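Local coordinates for protein epoxide hydrolase (Aspergillus niger, PDB 3G02) that probably hydrolyses epoxides to diols, as an alpha/beta-hydrolase-fold epoxide hydrolase whose deposited form is an enantioselective variant obtained by directed evolution, at residues I15-I24 with E79-T90; E93-A101 with V146-S157. The protein carries 9 engineered substitutions. All coordinates share one frame; numbering follows the deposited sequence.

In the fold
The chain starts with an extended N-terminal segment. Contact 1 closes the first loop: residues 79-90 come back against 15-24 after 54 intervening residues, which include helices 26-38 and 59-71. The chain then runs through strand 87-92 and turns into strand 95-102, where contact 2 opens. That contact closes 44 residues later, when strand 143-148 and the loop after it pack on 93-101. The two loops therefore follow one another in series. Their centres lie about 11 Å apart, and strands 87-92 and 95-102 are neighbours in one sheet. Together the contacts tie the N-terminal segment to the edge of the sheet and that edge to strand 143-148.

Contact 1 of 2, residues I15-I24 with E79-T90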
loop_
_atom_site.group_PDB
_atom_site.type_symbol
_atom_site.label_atom_id
_atom_site.label_comp_id
_atom_site.label_asym_id
_atom_site.label_seq_id
_atom_site.Cartn_x
_atom_site.Cartn_y
_atom_site.Cartn_z
ATOM N N ILE A 15 -34.076 -21.659 -9.397
ATOM C CA ILE A 15 -33.032 -21.697 -10.426
ATOM C C ILE A 15 -32.587 -23.110 -10.805
ATOM O O ILE A 15 -32.810 -24.070 -10.061
ATOM C CB ILE A 15 -31.787 -20.854 -10.029
ATOM C CG1 ILE A 15 -31.231 -21.305 -8.670
ATOM C CG2 ILE A 15 -32.129 -19.369 -10.036
ATOM C CD1 ILE A 15 -29.773 -20.924 -8.432
ATOM N N SER A 16 -31.954 -23.214 -11.971
ATOM C CA SER A 16 -31.452 -24.475 -12.498
ATOM C C SER A 16 -30.030 -24.734 -12.008
ATOM O O SER A 16 -29.221 -23.803 -11.957
ATOM C CB SER A 16 -31.468 -24.436 -14.027
ATOM O OG SER A 16 -31.105 -25.690 -14.571
ATOM N N PRO A 17 -29.716 -25.993 -11.640
ATOM C CA PRO A 17 -28.333 -26.310 -11.287
ATOM C C PRO A 17 -27.413 -26.261 -12.506
ATOM O O PRO A 17 -27.651 -26.951 -13.502
ATOM C CB PRO A 17 -28.424 -27.735 -10.725
ATOM C CG PRO A 17 -29.647 -28.316 -11.361
ATOM C CD PRO A 17 -30.604 -27.168 -11.521
ATOM N N ASN A 18 -26.382 -25.424 -12.425
ATOM C CA ASN A 18 -25.340 -25.371 -13.441
ATOM C C ASN A 18 -24.018 -25.779 -12.800
ATOM O O ASN A 18 -23.294 -24.925 -12.287
ATOM C CB ASN A 18 -25.234 -23.968 -14.046
ATOM C CG ASN A 18 -26.490 -23.555 -14.790
ATOM O OD1 ASN A 18 -26.794 -24.083 -15.859
ATOM N ND2 ASN A 18 -27.218 -22.599 -14.232
ATOM N N PRO A 19 -23.701 -27.088 -12.824
ATOM C CA PRO A 19 -22.499 -27.598 -12.167
ATOM C C PRO A 19 -21.247 -26.935 -12.717
ATOM O O PRO A 19 -21.108 -26.767 -13.929
ATOM C CB PRO A 19 -22.499 -29.088 -12.526
ATOM C CG PRO A 19 -23.905 -29.399 -12.877
ATOM C CD PRO A 19 -24.454 -28.162 -13.498
ATOM N N PHE A 20 -20.349 -26.556 -11.815
ATOM C CA PHE A 20 -19.131 -25.869 -12.186
ATOM C C PHE A 20 -17.929 -26.748 -11.866
ATOM O O PHE A 20 -17.884 -27.393 -10.817
ATOM C CB PHE A 20 -19.043 -24.536 -11.435
ATOM C CG PHE A 20 -17.823 -23.725 -11.764
ATOM C CD1 PHE A 20 -17.786 -22.931 -12.906
ATOM C CD2 PHE A 20 -16.710 -23.749 -10.931
ATOM C CE1 PHE A 20 -16.658 -22.178 -13.213
ATOM C CE2 PHE A 20 -15.577 -23.001 -11.233
ATOM C CZ PHE A 20 -15.551 -22.215 -12.371
ATOM N N THR A 21 -16.971 -26.772 -12.786
ATOM C CA THR A 21 -15.732 -27.511 -12.615
ATOM C C THR A 21 -14.566 -26.565 -12.870
ATOM O O THR A 21 -14.516 -25.890 -13.904
ATOM C CB THR A 21 -15.652 -28.723 -13.585
ATOM O OG1 THR A 21 -16.815 -29.543 -13.423
ATOM C CG2 THR A 21 -14.407 -29.565 -13.321
ATOM N N VAL A 22 -13.643 -26.503 -11.917
ATOM C CA VAL A 22 -12.415 -25.734 -12.101
ATOM C C VAL A 22 -11.507 -26.486 -13.071
ATOM O O VAL A 22 -11.158 -27.643 -12.840
ATOM C CB VAL A 22 -11.685 -25.472 -10.761
ATOM C CG1 VAL A 22 -10.439 -24.613 -10.992
ATOM C CG2 VAL A 22 -12.624 -24.802 -9.753
ATOM N N SER A 23 -11.149 -25.820 -14.166
ATOM C CA SER A 23 -10.322 -26.413 -15.205
ATOM C C SER A 23 -9.452 -25.339 -15.836
ATOM O O SER A 23 -9.738 -24.847 -16.932
ATOM C CB SER A 23 -11.195 -27.104 -16.261
ATOM O OG SER A 23 -10.396 -27.804 -17.197
ATOM N N ILE A 24 -8.393 -24.967 -15.120
ATOM C CA ILE A 24 -7.464 -23.943 -15.583
ATOM C C ILE A 24 -6.638 -24.503 -16.743
ATOM O O ILE A 24 -5.989 -25.539 -16.593
ATOM C CB ILE A 24 -6.528 -23.451 -14.438
ATOM C CG1 ILE A 24 -7.336 -22.935 -13.230
ATOM C CG2 ILE A 24 -5.538 -22.398 -14.948
ATOM C CD1 ILE A 24 -8.253 -21.744 -13.511
ATOM N N GLU A 79 -6.598 -28.253 -7.569
ATOM C CA GLU A 79 -7.771 -28.153 -8.431
ATOM C C GLU A 79 -8.699 -29.353 -8.235
ATOM O O GLU A 79 -9.918 -29.194 -8.164
ATOM C CB GLU A 79 -7.337 -28.047 -9.889
ATOM C CG GLU A 79 -8.453 -27.793 -10.872
ATOM C CD GLU A 79 -7.924 -27.631 -12.278
ATOM O OE1 GLU A 79 -7.470 -28.640 -12.861
ATOM O OE2 GLU A 79 -7.942 -26.494 -12.791
ATOM N N ALA A 80 -8.117 -30.547 -8.124
ATOM C CA ALA A 80 -8.903 -31.754 -7.864
ATOM C C ALA A 80 -9.638 -31.670 -6.527
ATOM O O ALA A 80 -10.792 -32.099 -6.418
ATOM C CB ALA A 80 -8.021 -32.989 -7.918
ATOM N N ARG A 81 -8.974 -31.104 -5.521
ATOM C CA ARG A 81 -9.604 -30.873 -4.222
ATOM C C ARG A 81 -10.761 -29.875 -4.337
ATOM O O ARG A 81 -11.821 -30.080 -3.749
ATOM C CB ARG A 81 -8.578 -30.397 -3.189
ATOM C CG ARG A 81 -9.128 -30.287 -1.773
ATOM C CD ARG A 81 -8.012 -30.202 -0.741
ATOM N NE ARG A 81 -7.359 -28.893 -0.719
ATOM C CZ ARG A 81 -7.798 -27.836 -0.036
ATOM N NH1 ARG A 81 -8.910 -27.912 0.686
ATOM N NH2 ARG A 81 -7.123 -26.696 -0.077
ATOM N N LEU A 82 -10.558 -28.804 -5.100
ATOM C CA LEU A 82 -11.637 -27.848 -5.368
ATOM C C LEU A 82 -12.864 -28.561 -5.938
ATOM O O LEU A 82 -13.994 -28.339 -5.494
ATOM C CB LEU A 82 -11.169 -26.746 -6.325
ATOM C CG LEU A 82 -10.064 -25.797 -5.843
ATOM C CD1 LEU A 82 -9.832 -24.699 -6.863
ATOM C CD2 LEU A 82 -10.427 -25.199 -4.506
ATOM N N ASN A 83 -12.613 -29.445 -6.901
ATOM C CA ASN A 83 -13.669 -30.154 -7.615
ATOM C C ASN A 83 -14.251 -31.353 -6.861
ATOM O O ASN A 83 -15.146 -32.033 -7.371
ATOM C CB ASN A 83 -13.162 -30.568 -8.998
ATOM C CG ASN A 83 -12.931 -29.376 -9.913
ATOM O OD1 ASN A 83 -13.618 -28.358 -9.810
ATOM N ND2 ASN A 83 -11.964 -29.501 -10.814
ATOM N N SER A 84 -13.760 -31.586 -5.644
ATOM C CA SER A 84 -14.248 -32.684 -4.805
ATOM C C SER A 84 -15.582 -32.381 -4.122
ATOM O O SER A 84 -16.223 -33.289 -3.592
ATOM C CB SER A 84 -13.194 -33.098 -3.768
ATOM O OG SER A 84 -12.996 -32.096 -2.786
ATOM N N PHE A 85 -15.990 -31.112 -4.126
ATOM C CA PHE A 85 -17.269 -30.697 -3.555
ATOM C C PHE A 85 -18.169 -30.136 -4.649
ATOM O O PHE A 85 -17.666 -29.654 -5.666
ATOM C CB PHE A 85 -17.056 -29.645 -2.460
ATOM C CG PHE A 85 -16.502 -30.206 -1.183
ATOM C CD1 PHE A 85 -17.352 -30.651 -0.174
ATOM C CD2 PHE A 85 -15.126 -30.296 -0.990
ATOM C CE1 PHE A 85 -16.835 -31.176 1.009
ATOM C CE2 PHE A 85 -14.602 -30.817 0.192
ATOM C CZ PHE A 85 -15.459 -31.255 1.190
ATOM N N PRO A 86 -19.502 -30.208 -4.453
ATOM C CA PRO A 86 -20.406 -29.616 -5.443
ATOM C C PRO A 86 -20.153 -28.119 -5.599
ATOM O O PRO A 86 -20.083 -27.399 -4.601
ATOM C CB PRO A 86 -21.799 -29.858 -4.845
ATOM C CG PRO A 86 -21.615 -31.043 -3.943
ATOM C CD PRO A 86 -20.248 -30.842 -3.349
ATOM N N GLN A 87 -19.979 -27.682 -6.844
ATOM C CA GLN A 87 -19.887 -26.259 -7.178
ATOM C C GLN A 87 -20.865 -25.940 -8.293
ATOM O O GLN A 87 -21.132 -26.782 -9.160
ATOM C CB GLN A 87 -18.492 -25.883 -7.667
ATOM C CG GLN A 87 -17.349 -26.124 -6.705
ATOM C CD GLN A 87 -16.025 -25.834 -7.367
ATOM O OE1 GLN A 87 -15.557 -24.700 -7.361
ATOM N NE2 GLN A 87 -15.421 -26.854 -7.967
ATOM N N PHE A 88 -21.376 -24.713 -8.278
ATOM C CA PHE A 88 -22.322 -24.246 -9.284
ATOM C C PHE A 88 -22.077 -22.783 -9.600
ATOM O O PHE A 88 -21.383 -22.084 -8.856
ATOM C CB PHE A 88 -23.762 -24.403 -8.781
ATOM C CG PHE A 88 -24.090 -25.780 -8.277
ATOM C CD1 PHE A 88 -23.861 -26.118 -6.944
ATOM C CD2 PHE A 88 -24.636 -26.736 -9.131
ATOM C CE1 PHE A 88 -24.162 -27.390 -6.468
ATOM C CE2 PHE A 88 -24.945 -28.011 -8.666
ATOM C CZ PHE A 88 -24.708 -28.341 -7.333
ATOM N N THR A 89 -22.643 -22.318 -10.708
ATOM C CA THR A 89 -22.777 -20.885 -10.940
ATOM C C THR A 89 -24.227 -20.558 -11.238
ATOM O O THR A 89 -24.969 -21.384 -11.774
ATOM C CB THR A 89 -21.902 -20.361 -12.103
ATOM O OG1 THR A 89 -22.284 -20.991 -13.331
ATOM C CG2 THR A 89 -20.422 -20.604 -11.841
ATOM N N THR A 90 -24.623 -19.349 -10.872
ATOM C CA THR A 90 -25.909 -18.815 -11.284
ATOM C C THR A 90 -25.715 -17.343 -11.596
ATOM O O THR A 90 -24.764 -16.724 -11.114
ATOM C CB THR A 90 -27.004 -19.039 -10.216
ATOM O OG1 THR A 90 -28.292 -18.753 -10.780
ATOM C CG2 THR A 90 -26.777 -18.172 -8.983
HETATM O O HOH W 1 -26.760 -23.298 -10.623
HETATM O O HOH W 2 -21.438 -23.449 -13.733
HETATM O O HOH W 3 -19.376 -29.400 -9.618
#
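Val22 and Phe20 pack against the end of helix 75-82 and strand 87-92, and Val22 is buried there. The backbone of Val22 is gripped twice by the amide of Asn83. Val22 N donates to Asn83 OD1 on a lone pair (2.8 Å). Val22 O takes a bond from Asn83 ND2 (2.9 Å) that lies in the amide plane, only 2° out of it. This pairing fixes the rotation of the amide. The Val22 side chain points into the contact, with Val22 CG2 4.0 Å from Leu82 CD1. Glu79 reaches past Val22 with CG anti to its backbone N (chi1 -174°). Two residues beyond Val22, Ile24 N donates to Glu79 OE2 (2.8 Å), on the syn side of the carboxylate. Glu79 also bonds Trp75 and forms a salt bridge with Arg76, so its buried carboxylate is well satisfied.

Phe20 N donates to Gln87 O (2.8 Å), and Thr89 N donates to Asn18 O (3.1 Å). These bonds flank a single bridge of Pro19 with Phe88. The Phe20 ring has Gln87 OE1 at its edge, with ring and amide planes 84° apart. Thr89 CG2 comes to Phe20 CD1 at 3.7 Å. Gln87 OE1 itself accepts from His98 of the next strand.

Residues 15-24 thus run along outermost strand 87-92 and the end of helix 75-82. Strand 95-102 flanks strand 87-92, and Ile15 and Thr90 touch helix 167-180.

Contact 2 of 2, residues E93-A101 with V146-S157; sequences EGLTIHFAA and VVPSLPGYTFSS
His98 on strand 95-102 faces Ser149 and Phe155 of 146-157, within the central sheet of the alpha/beta hydrolase fold. Strands 95-102 and 143-148 run antiparallel. Ala100 and Val147 form a hydrogen-bonded pair, with Ala100 N donating to Val147 O and Val147 N to Ala100 O. The pairs Phe99-Pro148 and Ala101-Val146 flank it as non-hydrogen-bonded pairs. Beyond Pro148 the chain leaves the strand. A type II turn from Leu150 to Tyr153 and a type II' turn from Tyr153 to Ser156 bring it back alongside strand 95-102.

The His98 side chain lies between strand and loop. His98 CB lies 3.6 Å from Phe155 C. CG stands anti to the backbone N (chi1 164°), which carries the ring toward the loop. There His98 CG meets Phe155 CB at 3.7 Å, part of a CH-pi contact over the ring face. His98 ND1 shares a hydrogen bond with Ser149 OG (2.8 Å), which sits at the ring edge near its plane. CD2 also lies near Phe155 CB. His98 CE1 is 3.5 Å from Ser149 OG. At the tip, His98 NE2 comes within 4.1 Å of Phe155 CD2, while its polar partner is on strand 87-92. The edge of Phe155 points at the His98 face, with planes at 60°. Polar bonds at both nitrogens and this aromatic cover hold the imidazole in place. Phe20 and Phe122 also pack on it.

Two serines pin the returning loop. Ser156 OG accepts from His98 N (2.9 Å) and donates to Ser149 O, so one hydroxyl joins strand and loop. At the far end, Ser157 N donates to Thr96 O (2.8 Å), and Ser157 OG accepts from Thr96 N (2.8 Å).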
loop_
_atom_site.group_PDB
_atom_site.type_symbol
_atom_site.label_atom_id
_atom_site.label_comp_id
_atom_site.label_asym_id
_atom_site.label_seq_id
_atom_site.Cartn_x
_atom_site.Cartn_y
_atom_site.Cartn_z
ATOM N N GLU A 93 -28.215 -10.406 -11.287
ATOM C CA GLU A 93 -27.994 -9.029 -11.758
ATOM C C GLU A 93 -26.896 -8.926 -12.825
ATOM O O GLU A 93 -26.131 -7.962 -12.852
ATOM C CB GLU A 93 -27.708 -8.091 -10.574
ATOM C CG GLU A 93 -28.873 -7.960 -9.605
ATOM C CD GLU A 93 -28.561 -7.117 -8.381
ATOM O OE1 GLU A 93 -27.587 -6.328 -8.404
ATOM O OE2 GLU A 93 -29.306 -7.243 -7.390
ATOM N N GLY A 94 -26.818 -9.934 -13.693
ATOM C CA GLY A 94 -25.828 -9.952 -14.762
ATOM C C GLY A 94 -24.447 -10.410 -14.322
ATOM O O GLY A 94 -23.523 -10.467 -15.136
ATOM N N LEU A 95 -24.298 -10.726 -13.037
ATOM C CA LEU A 95 -23.033 -11.244 -12.519
ATOM C C LEU A 95 -23.091 -12.756 -12.418
ATOM O O LEU A 95 -24.110 -13.314 -12.012
ATOM C CB LEU A 95 -22.720 -10.656 -11.138
ATOM C CG LEU A 95 -22.681 -9.132 -10.966
ATOM C CD1 LEU A 95 -22.411 -8.767 -9.518
ATOM C CD2 LEU A 95 -21.652 -8.491 -11.882
ATOM N N THR A 96 -22.002 -13.413 -12.798
ATOM C CA THR A 96 -21.862 -14.846 -12.577
ATOM C C THR A 96 -21.475 -15.049 -11.118
ATOM O O THR A 96 -20.408 -14.609 -10.690
ATOM C CB THR A 96 -20.799 -15.458 -13.504
ATOM O OG1 THR A 96 -21.199 -15.277 -14.870
ATOM C CG2 THR A 96 -20.624 -16.950 -13.228
ATOM N N ILE A 97 -22.356 -15.685 -10.352
ATOM C CA ILE A 97 -22.072 -15.965 -8.949
ATOM C C ILE A 97 -21.775 -17.442 -8.767
ATOM O O ILE A 97 -22.649 -18.292 -8.938
ATOM C CB ILE A 97 -23.216 -15.500 -8.008
ATOM C CG1 ILE A 97 -23.457 -13.988 -8.161
ATOM C CG2 ILE A 97 -22.920 -15.871 -6.548
ATOM C CD1 ILE A 97 -22.210 -13.108 -7.954
ATOM N N HIS A 98 -20.519 -17.724 -8.441
ATOM C CA HIS A 98 -20.049 -19.060 -8.128
ATOM C C HIS A 98 -20.370 -19.399 -6.670
ATOM O O HIS A 98 -20.359 -18.524 -5.797
ATOM C CB HIS A 98 -18.538 -19.125 -8.389
ATOM C CG HIS A 98 -17.859 -20.300 -7.762
ATOM N ND1 HIS A 98 -17.323 -20.258 -6.493
ATOM C CD2 HIS A 98 -17.625 -21.546 -8.232
ATOM C CE1 HIS A 98 -16.795 -21.435 -6.206
ATOM N NE2 HIS A 98 -16.963 -22.234 -7.244
ATOM N N PHE A 99 -20.674 -20.667 -6.409
ATOM C CA PHE A 99 -20.816 -21.134 -5.033
ATOM C C PHE A 99 -20.514 -22.613 -4.912
ATOM O O PHE A 99 -20.754 -23.381 -5.841
ATOM C CB PHE A 99 -22.200 -20.803 -4.434
ATOM C CG PHE A 99 -23.371 -21.389 -5.189
ATOM C CD1 PHE A 99 -23.923 -20.715 -6.275
ATOM C CD2 PHE A 99 -23.950 -22.587 -4.777
ATOM C CE1 PHE A 99 -25.019 -21.243 -6.961
ATOM C CE2 PHE A 99 -25.041 -23.124 -5.459
ATOM C CZ PHE A 99 -25.579 -22.449 -6.547
ATOM N N ALA A 100 -19.946 -22.992 -3.768
ATOM C CA ALA A 100 -19.833 -24.388 -3.381
ATOM C C ALA A 100 -20.980 -24.666 -2.420
ATOM O O ALA A 100 -21.498 -23.753 -1.771
ATOM C CB ALA A 100 -18.498 -24.649 -2.705
ATOM N N ALA A 101 -21.395 -25.928 -2.329
ATOM C CA ALA A 101 -22.517 -26.262 -1.461
ATOM C C ALA A 101 -22.543 -27.717 -1.046
ATOM O O ALA A 101 -22.097 -28.589 -1.784
ATOM C CB ALA A 101 -23.840 -25.909 -2.138
ATOM N N VAL A 146 -24.267 -23.386 2.053
ATOM C CA VAL A 146 -23.974 -22.657 0.823
ATOM C C VAL A 146 -22.786 -21.730 1.071
ATOM O O VAL A 146 -22.800 -20.934 2.012
ATOM C CB VAL A 146 -25.196 -21.823 0.360
ATOM C CG1 VAL A 146 -24.913 -21.120 -0.970
ATOM C CG2 VAL A 146 -26.445 -22.707 0.238
ATOM N N VAL A 147 -21.768 -21.859 0.225
ATOM C CA VAL A 147 -20.532 -21.087 0.351
ATOM C C VAL A 147 -20.313 -20.290 -0.943
ATOM O O VAL A 147 -19.677 -20.779 -1.885
ATOM C CB VAL A 147 -19.312 -21.997 0.633
ATOM C CG1 VAL A 147 -18.085 -21.152 0.931
ATOM C CG2 VAL A 147 -19.591 -22.936 1.804
ATOM N N PRO A 148 -20.860 -19.060 -0.989
ATOM C CA PRO A 148 -20.730 -18.279 -2.207
ATOM C C PRO A 148 -19.371 -17.617 -2.361
ATOM O O PRO A 148 -18.706 -17.292 -1.369
ATOM C CB PRO A 148 -21.814 -17.209 -2.053
ATOM C CG PRO A 148 -21.959 -17.020 -0.608
ATOM C CD PRO A 148 -21.634 -18.347 0.043
ATOM N N SER A 149 -18.971 -17.417 -3.610
ATOM C CA SER A 149 -17.878 -16.513 -3.903
ATOM C C SER A 149 -18.504 -15.140 -4.050
ATOM O O SER A 149 -19.361 -14.925 -4.916
ATOM C CB SER A 149 -17.162 -16.918 -5.186
ATOM O OG SER A 149 -16.431 -18.117 -5.003
ATOM N N LEU A 150 -18.108 -14.216 -3.186
ATOM C CA LEU A 150 -18.650 -12.867 -3.238
ATOM C C LEU A 150 -18.280 -12.223 -4.571
ATOM O O LEU A 150 -17.268 -12.580 -5.175
ATOM C CB LEU A 150 -18.128 -12.024 -2.066
ATOM C CG LEU A 150 -18.576 -12.404 -0.650
ATOM C CD1 LEU A 150 -17.877 -11.537 0.377
ATOM C CD2 LEU A 150 -20.095 -12.289 -0.482
ATOM N N PRO A 151 -19.120 -11.290 -5.055
ATOM C CA PRO A 151 -18.774 -10.536 -6.259
ATOM C C PRO A 151 -17.313 -10.081 -6.250
ATOM O O PRO A 151 -16.833 -9.538 -5.242
ATOM C CB PRO A 151 -19.718 -9.341 -6.188
ATOM C CG PRO A 151 -20.959 -9.915 -5.549
ATOM C CD PRO A 151 -20.440 -10.904 -4.521
ATOM N N GLY A 152 -16.618 -10.333 -7.355
ATOM C CA GLY A 152 -15.222 -9.934 -7.503
ATOM C C GLY A 152 -14.180 -10.948 -7.058
ATOM O O GLY A 152 -12.986 -10.716 -7.246
ATOM N N TYR A 153 -14.611 -12.072 -6.480
ATOM C CA TYR A 153 -13.668 -13.087 -6.006
ATOM C C TYR A 153 -13.722 -14.381 -6.807
ATOM O O TYR A 153 -14.809 -14.908 -7.083
ATOM C CB TYR A 153 -13.949 -13.472 -4.564
ATOM C CG TYR A 153 -13.716 -12.430 -3.496
ATOM C CD1 TYR A 153 -14.700 -11.489 -3.186
ATOM C CD2 TYR A 153 -12.543 -12.433 -2.736
ATOM C CE1 TYR A 153 -14.517 -10.555 -2.166
ATOM C CE2 TYR A 153 -12.346 -11.501 -1.714
ATOM C CZ TYR A 153 -13.334 -10.565 -1.435
ATOM O OH TYR A 153 -13.156 -9.652 -0.416
ATOM N N THR A 154 -12.536 -14.903 -7.110
ATOM C CA THR A 154 -12.343 -16.194 -7.772
ATOM C C THR A 154 -13.282 -16.405 -8.965
ATOM O O THR A 154 -13.214 -15.647 -9.936
ATOM C CB THR A 154 -12.286 -17.401 -6.764
ATOM O OG1 THR A 154 -13.591 -17.706 -6.252
ATOM C CG2 THR A 154 -11.349 -17.083 -5.594
ATOM N N PHE A 155 -14.168 -17.393 -8.879
ATOM C CA PHE A 155 -14.987 -17.775 -10.029
ATOM C C PHE A 155 -16.287 -16.989 -10.164
ATOM O O PHE A 155 -17.057 -17.207 -11.105
ATOM C CB PHE A 155 -15.188 -19.294 -10.047
ATOM C CG PHE A 155 -13.895 -20.041 -9.935
ATOM C CD1 PHE A 155 -12.999 -20.041 -10.998
ATOM C CD2 PHE A 155 -13.535 -20.678 -8.751
ATOM C CE1 PHE A 155 -11.781 -20.696 -10.901
ATOM C CE2 PHE A 155 -12.310 -21.336 -8.642
ATOM C CZ PHE A 155 -11.436 -21.344 -9.717
ATOM N N SER A 156 -16.523 -16.061 -9.237
ATOM C CA SER A 156 -17.575 -15.062 -9.419
ATOM C C SER A 156 -17.043 -13.901 -10.251
ATOM O O SER A 156 -15.896 -13.482 -10.090
ATOM C CB SER A 156 -18.101 -14.556 -8.079
ATOM O OG SER A 156 -18.987 -15.499 -7.498
ATOM N N SER A 157 -17.879 -13.392 -11.152
ATOM C CA SER A 157 -17.504 -12.254 -11.977
ATOM C C SER A 157 -17.768 -10.958 -11.219
ATOM O O SER A 157 -18.072 -10.972 -10.022
ATOM C CB SER A 157 -18.260 -12.279 -13.312
ATOM O OG SER A 157 -19.629 -11.958 -13.141
HETATM O O HOH W 4 -20.244 -10.021 -14.926
#